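Local structure of endoglucanase (Clostridium thermocellum, 2E4T) at residues A[442-450]-A[463-471]; A[471-481]-A[506-515]. The protein hydrolyses beta-1,4-glucosidic bonds in cellulose and xyloglucan, this chain being the family 44 catalytic module of a larger multidomain enzyme. All coordinates share one frame; numbering follows the deposited sequence. Where two conformers were deposited one is given.

Interaction 1. Residues A[442-450]-A[463-471]; sequences DDSKLHIIL and FSIDSSKNY
Asp443 and Lys469 form the salt bridge that ties the bend after strand 442-443 to the turn 467-471. From CB outward, Asp443 meets a different partner at each step. Its CB lies 3.8 Å from Tyr471 OH. With chi1 at 65°, CG sits between the backbone N and the carbonyl carbon, which turns the carboxylate toward the serines of the turn. OD1 takes Lys469 NZ at 2.9 Å, met nearly in line with its C-O bond. OD2 receives the backbone N of Ser468 at 3.2 Å, on its syn side but tilted out of the carboxylate plane, and Thr16 OG1 of strand 8-22 is a further partner. Lys469, bent at chi2 and chi4, brings both CG and NZ close to OD1, and the same NZ donates to Ser468 OG. The turn braces itself too: Ser467 OG accepts from Lys469 N in an ST turn. Tyr471 OH gives its proton to Asp443 O at 2.7 Å, in the carbonyl plane, while the Leu446 side chain crosses that of Tyr471 at about a right angle, its CB 3.6 Å from Tyr471 OH. Farther along, polar groups give way to a greasy seam between strands 446-450 and 463-466, whose axes are 11.4 Å apart. Leu446 CD2 and Ile465 CG2 meet tip to tip at 3.8 Å, Ile448 CD1 slides past Phe463 CE1, and Leu450 CD2 abuts the Phe463 ring edge in its plane. This is face-to-face packing across the beta-domain interior, with the buried Asp443 carboxylate at one end. Several donors gather there, which would probably favour its charged form.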
loop_
_atom_site.group_PDB
_atom_site.type_symbol
_atom_site.label_atom_id
_atom_site.label_comp_id
_atom_site.label_asym_id
_atom_site.label_seq_id
_atom_site.Cartn_x
_atom_site.Cartn_y
_atom_site.Cartn_z
ATOM N N ASP A 442 -10.900 -13.033 -21.425
ATOM C CA ASP A 442 -10.974 -14.441 -21.817
ATOM C C ASP A 442 -11.218 -15.315 -20.603
ATOM O O ASP A 442 -10.374 -15.329 -19.698
ATOM C CB ASP A 442 -9.643 -14.818 -22.487
ATOM C CG ASP A 442 -9.777 -16.114 -23.287
ATOM O OD1 ASP A 442 -10.567 -16.992 -22.856
ATOM O OD2 ASP A 442 -9.118 -16.289 -24.333
ATOM N N ASP A 443 -12.361 -16.012 -20.546
ATOM C CA ASP A 443 -12.680 -16.868 -19.402
ATOM C C ASP A 443 -12.206 -18.319 -19.590
ATOM O O ASP A 443 -12.582 -19.201 -18.811
ATOM C CB ASP A 443 -14.133 -16.762 -18.976
ATOM C CG ASP A 443 -15.075 -17.251 -19.962
ATOM O OD1 ASP A 443 -14.659 -17.756 -21.016
ATOM O OD2 ASP A 443 -16.301 -17.153 -19.660
ATOM N N SER A 444 -11.272 -18.568 -20.518
ATOM C CA SER A 444 -10.800 -19.950 -20.709
ATOM C C SER A 444 -10.172 -20.529 -19.442
ATOM O O SER A 444 -10.279 -21.735 -19.202
ATOM C CB SER A 444 -9.770 -19.973 -21.838
ATOM O OG SER A 444 -10.359 -19.636 -23.060
ATOM N N LYS A 445 -9.450 -19.705 -18.678
ATOM C CA LYS A 445 -8.920 -20.119 -17.364
ATOM C C LYS A 445 -9.564 -19.225 -16.319
ATOM O O LYS A 445 -9.508 -17.998 -16.384
ATOM C CB LYS A 445 -7.414 -19.992 -17.324
ATOM C CG LYS A 445 -6.722 -20.874 -18.343
ATOM C CD LYS A 445 -5.245 -21.091 -18.011
ATOM C CE LYS A 445 -4.529 -22.012 -19.031
ATOM N NZ LYS A 445 -3.052 -21.926 -18.789
ATOM N N LEU A 446 -10.205 -19.897 -15.374
ATOM C CA LEU A 446 -10.895 -19.200 -14.277
ATOM C C LEU A 446 -10.115 -19.450 -12.995
ATOM O O LEU A 446 -9.908 -20.605 -12.594
ATOM C CB LEU A 446 -12.326 -19.723 -14.159
ATOM C CG LEU A 446 -13.126 -19.236 -12.963
ATOM C CD1 LEU A 446 -13.273 -17.676 -12.983
ATOM C CD2 LEU A 446 -14.504 -19.880 -12.962
ATOM N N HIS A 447 -9.658 -18.363 -12.383
ATOM C CA HIS A 447 -8.910 -18.406 -11.143
ATOM C C HIS A 447 -9.796 -18.097 -9.955
ATOM O O HIS A 447 -10.579 -17.142 -10.018
ATOM C CB HIS A 447 -7.797 -17.332 -11.202
ATOM C CG HIS A 447 -6.741 -17.645 -12.191
ATOM N ND1 HIS A 447 -5.539 -18.178 -11.815
ATOM C CD2 HIS A 447 -6.713 -17.507 -13.539
ATOM C CE1 HIS A 447 -4.804 -18.362 -12.914
ATOM N NE2 HIS A 447 -5.492 -17.959 -13.976
ATOM N N ILE A 448 -9.667 -18.897 -8.878
ATOM C CA ILE A 448 -10.466 -18.686 -7.703
ATOM C C ILE A 448 -9.558 -18.740 -6.476
ATOM O O ILE A 448 -8.861 -19.747 -6.262
ATOM C CB ILE A 448 -11.584 -19.761 -7.532
ATOM C CG1 ILE A 448 -12.467 -19.817 -8.784
ATOM C CG2 ILE A 448 -12.389 -19.484 -6.287
ATOM C CD1 ILE A 448 -13.344 -21.072 -8.830
ATOM N N ILE A 449 -9.570 -17.687 -5.660
ATOM C CA ILE A 449 -8.944 -17.741 -4.327
ATOM C C ILE A 449 -10.052 -18.060 -3.354
ATOM O O ILE A 449 -11.100 -17.390 -3.310
ATOM C CB ILE A 449 -8.340 -16.330 -3.935
ATOM C CG1 ILE A 449 -7.222 -15.901 -4.869
ATOM C CG2 ILE A 449 -7.889 -16.364 -2.515
ATOM C CD1 ILE A 449 -6.082 -16.805 -4.834
ATOM N N LEU A 450 -9.860 -19.148 -2.595
ATOM C CA LEU A 450 -10.874 -19.677 -1.698
ATOM C C LEU A 450 -10.257 -19.778 -0.297
ATOM O O LEU A 450 -9.253 -20.489 -0.126
ATOM C CB LEU A 450 -11.320 -21.074 -2.183
ATOM C CG LEU A 450 -12.322 -21.772 -1.278
ATOM C CD1 LEU A 450 -13.655 -21.035 -1.190
ATOM C CD2 LEU A 450 -12.533 -23.196 -1.841
ATOM N N PHE A 463 -19.748 -25.305 -5.448
ATOM C CA PHE A 463 -19.552 -24.311 -6.492
ATOM C C PHE A 463 -20.538 -24.470 -7.623
ATOM O O PHE A 463 -20.770 -25.589 -8.104
ATOM C CB PHE A 463 -18.152 -24.445 -7.096
ATOM C CG PHE A 463 -17.046 -23.839 -6.268
ATOM C CD1 PHE A 463 -16.584 -22.568 -6.592
ATOM C CD2 PHE A 463 -16.512 -24.476 -5.158
ATOM C CE1 PHE A 463 -15.550 -21.962 -5.877
ATOM C CE2 PHE A 463 -15.443 -23.862 -4.458
ATOM C CZ PHE A 463 -14.990 -22.614 -4.848
ATOM N N SER A 464 -21.072 -23.334 -8.093
ATOM C CA SER A 464 -21.893 -23.285 -9.302
ATOM C C SER A 464 -21.360 -22.122 -10.133
ATOM O O SER A 464 -21.295 -20.984 -9.613
ATOM C CB SER A 464 -23.356 -23.021 -8.921
ATOM O OG SER A 464 -23.892 -24.026 -8.112
ATOM N N ILE A 465 -20.966 -22.395 -11.364
ATOM C CA ILE A 465 -20.295 -21.415 -12.219
ATOM C C ILE A 465 -21.085 -21.247 -13.511
ATOM O O ILE A 465 -21.420 -22.250 -14.171
ATOM C CB ILE A 465 -18.873 -21.868 -12.507
ATOM C CG1 ILE A 465 -18.098 -22.000 -11.196
ATOM C CG2 ILE A 465 -18.177 -20.890 -13.455
ATOM C CD1 ILE A 465 -16.796 -22.779 -11.323
ATOM N N ASP A 466 -21.350 -19.994 -13.886
ATOM C CA ASP A 466 -21.858 -19.655 -15.197
ATOM C C ASP A 466 -20.690 -19.138 -16.033
ATOM O O ASP A 466 -20.104 -18.110 -15.666
ATOM C CB ASP A 466 -22.951 -18.617 -15.049
ATOM C CG ASP A 466 -24.190 -19.123 -14.328
ATOM O OD1 ASP A 466 -24.476 -20.334 -14.268
ATOM O OD2 ASP A 466 -24.938 -18.258 -13.838
ATOM N N SER A 467 -20.338 -19.803 -17.134
ATOM C CA SER A 467 -19.207 -19.417 -17.966
ATOM C C SER A 467 -19.430 -19.746 -19.383
ATOM O O SER A 467 -20.256 -20.609 -19.646
ATOM C CB SER A 467 -17.974 -20.167 -17.519
ATOM O OG SER A 467 -16.914 -19.899 -18.421
ATOM N N SER A 468 -18.698 -19.131 -20.317
ATOM C CA SER A 468 -18.827 -19.550 -21.728
ATOM C C SER A 468 -18.077 -20.856 -22.027
ATOM O O SER A 468 -18.183 -21.400 -23.127
ATOM C CB SER A 468 -18.390 -18.455 -22.696
ATOM O OG SER A 468 -16.984 -18.429 -22.811
ATOM N N LYS A 469 -17.355 -21.366 -21.041
ATOM C CA LYS A 469 -16.549 -22.581 -21.173
ATOM C C LYS A 469 -17.136 -23.630 -20.285
ATOM O O LYS A 469 -17.787 -23.300 -19.289
ATOM C CB LYS A 469 -15.125 -22.275 -20.697
ATOM C CG LYS A 469 -14.584 -21.063 -21.387
ATOM C CD LYS A 469 -14.231 -21.364 -22.864
ATOM C CE LYS A 469 -13.668 -20.140 -23.632
ATOM N NZ LYS A 469 -14.579 -18.958 -23.632
ATOM N N ASN A 470 -16.875 -24.883 -20.634
ATOM C CA ASN A 470 -17.239 -26.009 -19.801
ATOM C C ASN A 470 -15.969 -26.555 -19.137
ATOM O O ASN A 470 -15.150 -27.237 -19.731
ATOM C CB ASN A 470 -17.840 -27.081 -20.682
ATOM C CG ASN A 470 -18.478 -28.156 -19.872
ATOM O OD1 ASN A 470 -18.196 -29.341 -20.049
ATOM N ND2 ASN A 470 -19.350 -27.751 -18.953
ATOM N N TYR A 471 -15.740 -26.165 -17.887
ATOM C CA TYR A 471 -14.463 -26.535 -17.207
ATOM C C TYR A 471 -14.423 -28.034 -16.850
ATOM O O TYR A 471 -15.474 -28.599 -16.476
ATOM C CB TYR A 471 -14.288 -25.682 -15.932
ATOM C CG TYR A 471 -14.304 -24.202 -16.222
ATOM C CD1 TYR A 471 -13.278 -23.623 -16.961
ATOM C CD2 TYR A 471 -15.351 -23.421 -15.789
ATOM C CE1 TYR A 471 -13.311 -22.228 -17.257
ATOM C CE2 TYR A 471 -15.349 -22.021 -16.076
ATOM C CZ TYR A 471 -14.345 -21.462 -16.816
ATOM O OH TYR A 471 -14.401 -20.101 -17.098
#

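Interaction 2. Residues A[471-481]-A[506-515]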
loop_
_atom_site.group_PDB
_atom_site.type_symbol
_atom_site.label_atom_id
_atom_site.label_comp_id
_atom_site.label_asym_id
_atom_site.label_seq_id
_atom_site.Cartn_x
_atom_site.Cartn_y
_atom_site.Cartn_z
ATOM N N TYR A 471 -15.740 -26.165 -17.887
ATOM C CA TYR A 471 -14.463 -26.535 -17.207
ATOM C C TYR A 471 -14.423 -28.034 -16.850
ATOM O O TYR A 471 -15.474 -28.599 -16.476
ATOM C CB TYR A 471 -14.288 -25.682 -15.932
ATOM C CG TYR A 471 -14.304 -24.202 -16.222
ATOM C CD1 TYR A 471 -13.278 -23.623 -16.961
ATOM C CD2 TYR A 471 -15.351 -23.421 -15.789
ATOM C CE1 TYR A 471 -13.311 -22.228 -17.257
ATOM C CE2 TYR A 471 -15.349 -22.021 -16.076
ATOM C CZ TYR A 471 -14.345 -21.462 -16.816
ATOM O OH TYR A 471 -14.401 -20.101 -17.098
ATOM N N THR A 472 -13.225 -28.613 -17.006
ATOM C CA THR A 472 -13.068 -30.065 -16.754
ATOM C C THR A 472 -11.973 -30.415 -15.737
ATOM O O THR A 472 -11.812 -31.567 -15.346
ATOM C CB THR A 472 -12.732 -30.818 -18.061
ATOM O OG1 THR A 472 -11.525 -30.311 -18.616
ATOM C CG2 THR A 472 -13.873 -30.703 -19.032
ATOM N N ILE A 473 -11.199 -29.448 -15.303
ATOM C CA ILE A 473 -10.233 -29.745 -14.249
ATOM C C ILE A 473 -10.003 -28.421 -13.515
ATOM O O ILE A 473 -9.998 -27.327 -14.114
ATOM C CB ILE A 473 -8.869 -30.293 -14.797
ATOM C CG1 ILE A 473 -7.958 -30.738 -13.656
ATOM C CG2 ILE A 473 -8.210 -29.276 -15.758
ATOM C CD1 ILE A 473 -6.746 -31.593 -14.103
ATOM N N GLY A 474 -9.821 -28.533 -12.187
ATOM C CA GLY A 474 -9.384 -27.404 -11.374
ATOM C C GLY A 474 -8.089 -27.807 -10.653
ATOM O O GLY A 474 -8.120 -28.587 -9.680
ATOM N N ASN A 475 -6.959 -27.285 -11.109
ATOM C CA ASN A 475 -5.718 -27.496 -10.370
ATOM C C ASN A 475 -5.728 -26.599 -9.141
ATOM O O ASN A 475 -6.372 -25.549 -9.139
ATOM C CB ASN A 475 -4.539 -27.302 -11.281
ATOM C CG ASN A 475 -4.360 -28.478 -12.226
ATOM O OD1 ASN A 475 -4.607 -28.330 -13.450
ATOM N ND2 ASN A 475 -4.043 -29.635 -11.705
ATOM N N VAL A 476 -5.041 -27.044 -8.077
ATOM C CA VAL A 476 -5.138 -26.379 -6.800
ATOM C C VAL A 476 -3.778 -26.212 -6.185
ATOM O O VAL A 476 -2.976 -27.160 -6.145
ATOM C CB VAL A 476 -6.014 -27.203 -5.808
ATOM C CG1 VAL A 476 -6.133 -26.452 -4.462
ATOM C CG2 VAL A 476 -7.423 -27.458 -6.385
ATOM N N TRP A 477 -3.508 -24.998 -5.654
ATOM C CA TRP A 477 -2.334 -24.706 -4.851
ATOM C C TRP A 477 -2.796 -24.124 -3.518
ATOM O O TRP A 477 -3.786 -23.385 -3.487
ATOM C CB TRP A 477 -1.412 -23.704 -5.587
ATOM C CG TRP A 477 -0.740 -24.296 -6.779
ATOM C CD1 TRP A 477 0.584 -24.720 -6.808
ATOM C CD2 TRP A 477 -1.249 -24.521 -8.081
ATOM N NE1 TRP A 477 0.904 -25.168 -8.036
ATOM C CE2 TRP A 477 -0.195 -25.084 -8.839
ATOM C CE3 TRP A 477 -2.477 -24.294 -8.698
ATOM C CZ2 TRP A 477 -0.335 -25.432 -10.193
ATOM C CZ3 TRP A 477 -2.635 -24.616 -10.036
ATOM C CH2 TRP A 477 -1.574 -25.192 -10.745
ATOM N N ALA A 478 -2.128 -24.478 -2.416
ATOM C CA ALA A 478 -2.651 -24.026 -1.120
ATOM C C ALA A 478 -1.533 -23.910 -0.098
ATOM O O ALA A 478 -0.476 -24.531 -0.211
ATOM C CB ALA A 478 -3.726 -24.990 -0.593
ATOM N N PHE A 479 -1.829 -23.103 0.937
ATOM C CA PHE A 479 -1.041 -23.121 2.168
ATOM C C PHE A 479 -1.992 -23.272 3.362
ATOM O O PHE A 479 -3.212 -23.095 3.274
ATOM C CB PHE A 479 -0.114 -21.891 2.318
ATOM C CG PHE A 479 -0.822 -20.554 2.450
ATOM C CD1 PHE A 479 -1.305 -20.112 3.678
ATOM C CD2 PHE A 479 -0.971 -19.709 1.340
ATOM C CE1 PHE A 479 -1.880 -18.867 3.808
ATOM C CE2 PHE A 479 -1.536 -18.454 1.477
ATOM C CZ PHE A 479 -1.981 -18.008 2.720
ATOM N N ASP A 480 -1.397 -23.675 4.507
ATOM C CA ASP A 480 -2.201 -24.071 5.656
ATOM C C ASP A 480 -1.265 -24.066 6.889
ATOM O O ASP A 480 -0.112 -23.628 6.792
ATOM C CB ASP A 480 -2.903 -25.414 5.421
ATOM C CG ASP A 480 -1.916 -26.492 5.031
ATOM O OD1 ASP A 480 -0.755 -26.497 5.548
ATOM O OD2 ASP A 480 -2.319 -27.372 4.219
ATOM N N ARG A 481 -1.741 -24.562 8.022
ATOM C CA ARG A 481 -0.892 -24.572 9.243
ATOM C C ARG A 481 0.310 -25.467 9.090
ATOM O O ARG A 481 1.311 -25.276 9.809
ATOM C CB ARG A 481 -1.718 -24.964 10.455
ATOM C CG ARG A 481 -2.511 -23.791 10.944
ATOM C CD ARG A 481 -3.502 -24.139 11.993
ATOM N NE ARG A 481 -4.567 -24.984 11.460
ATOM C CZ ARG A 481 -5.603 -25.419 12.170
ATOM N NH1 ARG A 481 -5.691 -25.090 13.475
ATOM N NH2 ARG A 481 -6.509 -26.200 11.609
ATOM N N ALA A 506 -9.883 -26.774 7.856
ATOM C CA ALA A 506 -9.846 -25.564 8.635
ATOM C C ALA A 506 -8.591 -24.740 8.240
ATOM O O ALA A 506 -7.525 -25.279 7.945
ATOM C CB ALA A 506 -9.748 -25.910 10.117
ATOM N N LEU A 507 -8.760 -23.404 8.302
ATOM C CA LEU A 507 -7.654 -22.449 8.187
ATOM C C LEU A 507 -6.711 -22.823 7.024
ATOM O O LEU A 507 -5.522 -23.063 7.182
ATOM C CB LEU A 507 -6.858 -22.321 9.490
ATOM C CG LEU A 507 -7.722 -21.827 10.671
ATOM C CD1 LEU A 507 -6.840 -21.755 11.946
ATOM C CD2 LEU A 507 -8.423 -20.501 10.393
ATOM N N THR A 508 -7.297 -22.787 5.817
ATOM C CA THR A 508 -6.555 -23.070 4.593
ATOM C C THR A 508 -6.875 -21.995 3.555
ATOM O O THR A 508 -8.028 -21.541 3.470
ATOM C CB THR A 508 -6.969 -24.454 4.066
ATOM O OG1 THR A 508 -6.536 -25.416 5.028
ATOM C CG2 THR A 508 -6.270 -24.870 2.729
ATOM N N ALA A 509 -5.876 -21.651 2.768
ATOM C CA ALA A 509 -6.005 -20.727 1.667
ATOM C C ALA A 509 -5.645 -21.442 0.387
ATOM O O ALA A 509 -4.547 -21.992 0.275
ATOM C CB ALA A 509 -5.065 -19.522 1.852
ATOM N N CYS A 510 -6.555 -21.431 -0.603
ATOM C CA CYS A 510 -6.339 -22.123 -1.843
ATOM C C CYS A 510 -6.486 -21.192 -3.051
ATOM O O CYS A 510 -7.210 -20.200 -3.014
ATOM C CB CYS A 510 -7.563 -23.143 -2.075
ATOM S SG CYS A 510 -7.861 -24.325 -0.772
ATOM N N HIS A 511 -5.775 -21.591 -4.110
ATOM C CA HIS A 511 -5.923 -20.959 -5.438
ATOM C C HIS A 511 -6.257 -22.114 -6.388
ATOM O O HIS A 511 -5.460 -23.034 -6.570
ATOM C CB HIS A 511 -4.600 -20.285 -5.828
ATOM C CG HIS A 511 -4.690 -19.440 -7.063
ATOM N ND1 HIS A 511 -3.866 -18.355 -7.237
ATOM C CD2 HIS A 511 -5.413 -19.534 -8.233
ATOM C CE1 HIS A 511 -4.096 -17.831 -8.445
ATOM N NE2 HIS A 511 -5.034 -18.506 -9.079
ATOM N N ILE A 512 -7.473 -22.024 -6.959
ATOM C CA ILE A 512 -7.975 -23.040 -7.885
ATOM C C ILE A 512 -7.884 -22.424 -9.297
ATOM O O ILE A 512 -8.259 -21.268 -9.494
ATOM C CB ILE A 512 -9.439 -23.374 -7.571
ATOM C CG1 ILE A 512 -9.585 -23.854 -6.125
ATOM C CG2 ILE A 512 -9.991 -24.390 -8.579
ATOM C CD1 ILE A 512 -11.049 -23.983 -5.671
ATOM N N VAL A 513 -7.391 -23.216 -10.270
ATOM C CA VAL A 513 -7.285 -22.752 -11.648
ATOM C C VAL A 513 -8.065 -23.747 -12.504
ATOM O O VAL A 513 -7.650 -24.895 -12.692
ATOM C CB VAL A 513 -5.834 -22.671 -12.118
ATOM C CG1 VAL A 513 -5.788 -22.077 -13.545
ATOM C CG2 VAL A 513 -4.968 -21.836 -11.139
ATOM N N LEU A 514 -9.248 -23.300 -12.960
ATOM C CA LEU A 514 -10.137 -24.117 -13.771
ATOM C C LEU A 514 -9.871 -23.911 -15.226
ATOM O O LEU A 514 -9.707 -22.794 -15.703
ATOM C CB LEU A 514 -11.568 -23.772 -13.462
ATOM C CG LEU A 514 -12.066 -24.180 -12.087
ATOM C CD1 LEU A 514 -13.201 -23.344 -11.652
ATOM C CD2 LEU A 514 -12.487 -25.687 -12.124
ATOM N N GLU A 515 -9.877 -25.028 -15.966
ATOM C CA GLU A 515 -9.738 -24.980 -17.420
ATOM C C GLU A 515 -10.632 -26.066 -18.046
ATOM O O GLU A 515 -11.034 -26.982 -17.379
ATOM C CB GLU A 515 -8.299 -25.134 -17.856
ATOM C CG GLU A 515 -7.644 -26.369 -17.480
ATOM C CD GLU A 515 -6.130 -26.352 -17.672
ATOM O OE1 GLU A 515 -5.410 -25.505 -17.070
ATOM O OE2 GLU A 515 -5.657 -27.260 -18.407
HETATM O O HOH W 1 -5.012 -27.823 4.219
HETATM O O HOH W 2 -4.441 -25.261 8.557
HETATM O O HOH W 3 -6.459 -27.463 9.050
#
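Two successive amides, Thr472 N and Ile473 N, share one acceptor, Glu515 O, at 2.8 and 3.2 Å: a classic beta bulge where the strands begin to pair. Beside it Ile473 CG2 and Glu515 CG run side by side, pointing the same way, only 3.4 Å apart. Leu514 CB sits over a face of the Tyr471 ring, and its CD2 lies against Gly474 CA at 3.6 Å. From here strands 474-480 and 508-514 run antiparallel, with Asn475-Val513, Trp477-His511 and Phe479-Ala509 as hydrogen-bonded pairs. They are neighbours in the beta domain that accompanies the TIM-like barrel. On the face carrying Trp477, CZ3 meets Val513 CG2 obliquely. Farther along that face Phe479 lays its ring over Ala509 CB, 3.7 Å from centroid to methyl carbon, and also reaches Ile368 of helix 368-384, between the last two barrel strands. From Asp480 on, waters join the strands: one donates to Asp480 OD2, which is also salt-bridged to Arg489, and bonds Thr508 OG1; another accepts from Arg481 N and NE and donates to Leu507 O; a third links Arg481 NH2 to Ala506 O. Leu507 CD1 lies over a face of the guanidinium.

In the fold
Tyr471 belongs to both contacts: its hydroxyl closes interaction 1, while its ring and backbone start interaction 2. Both reach the same large sheet, where strands 442-452 and 508-514 are neighbours joined by Leu446 O to Leu514 N and Ile448 O to Ile512 N, each 2.8 Å. Interaction 1 is partly buried; it links strands that are not adjacent, through side chains alone along the apolar seam and through a salt bridge and hydrogen bonds at the turn. Interaction 2 is the more buried, a ladder of backbone bonds between adjacent strands that gives way to water at its Arg481 end. Ile448 CD1 against Leu514 CD1 carries the apolar filling of the first into the second.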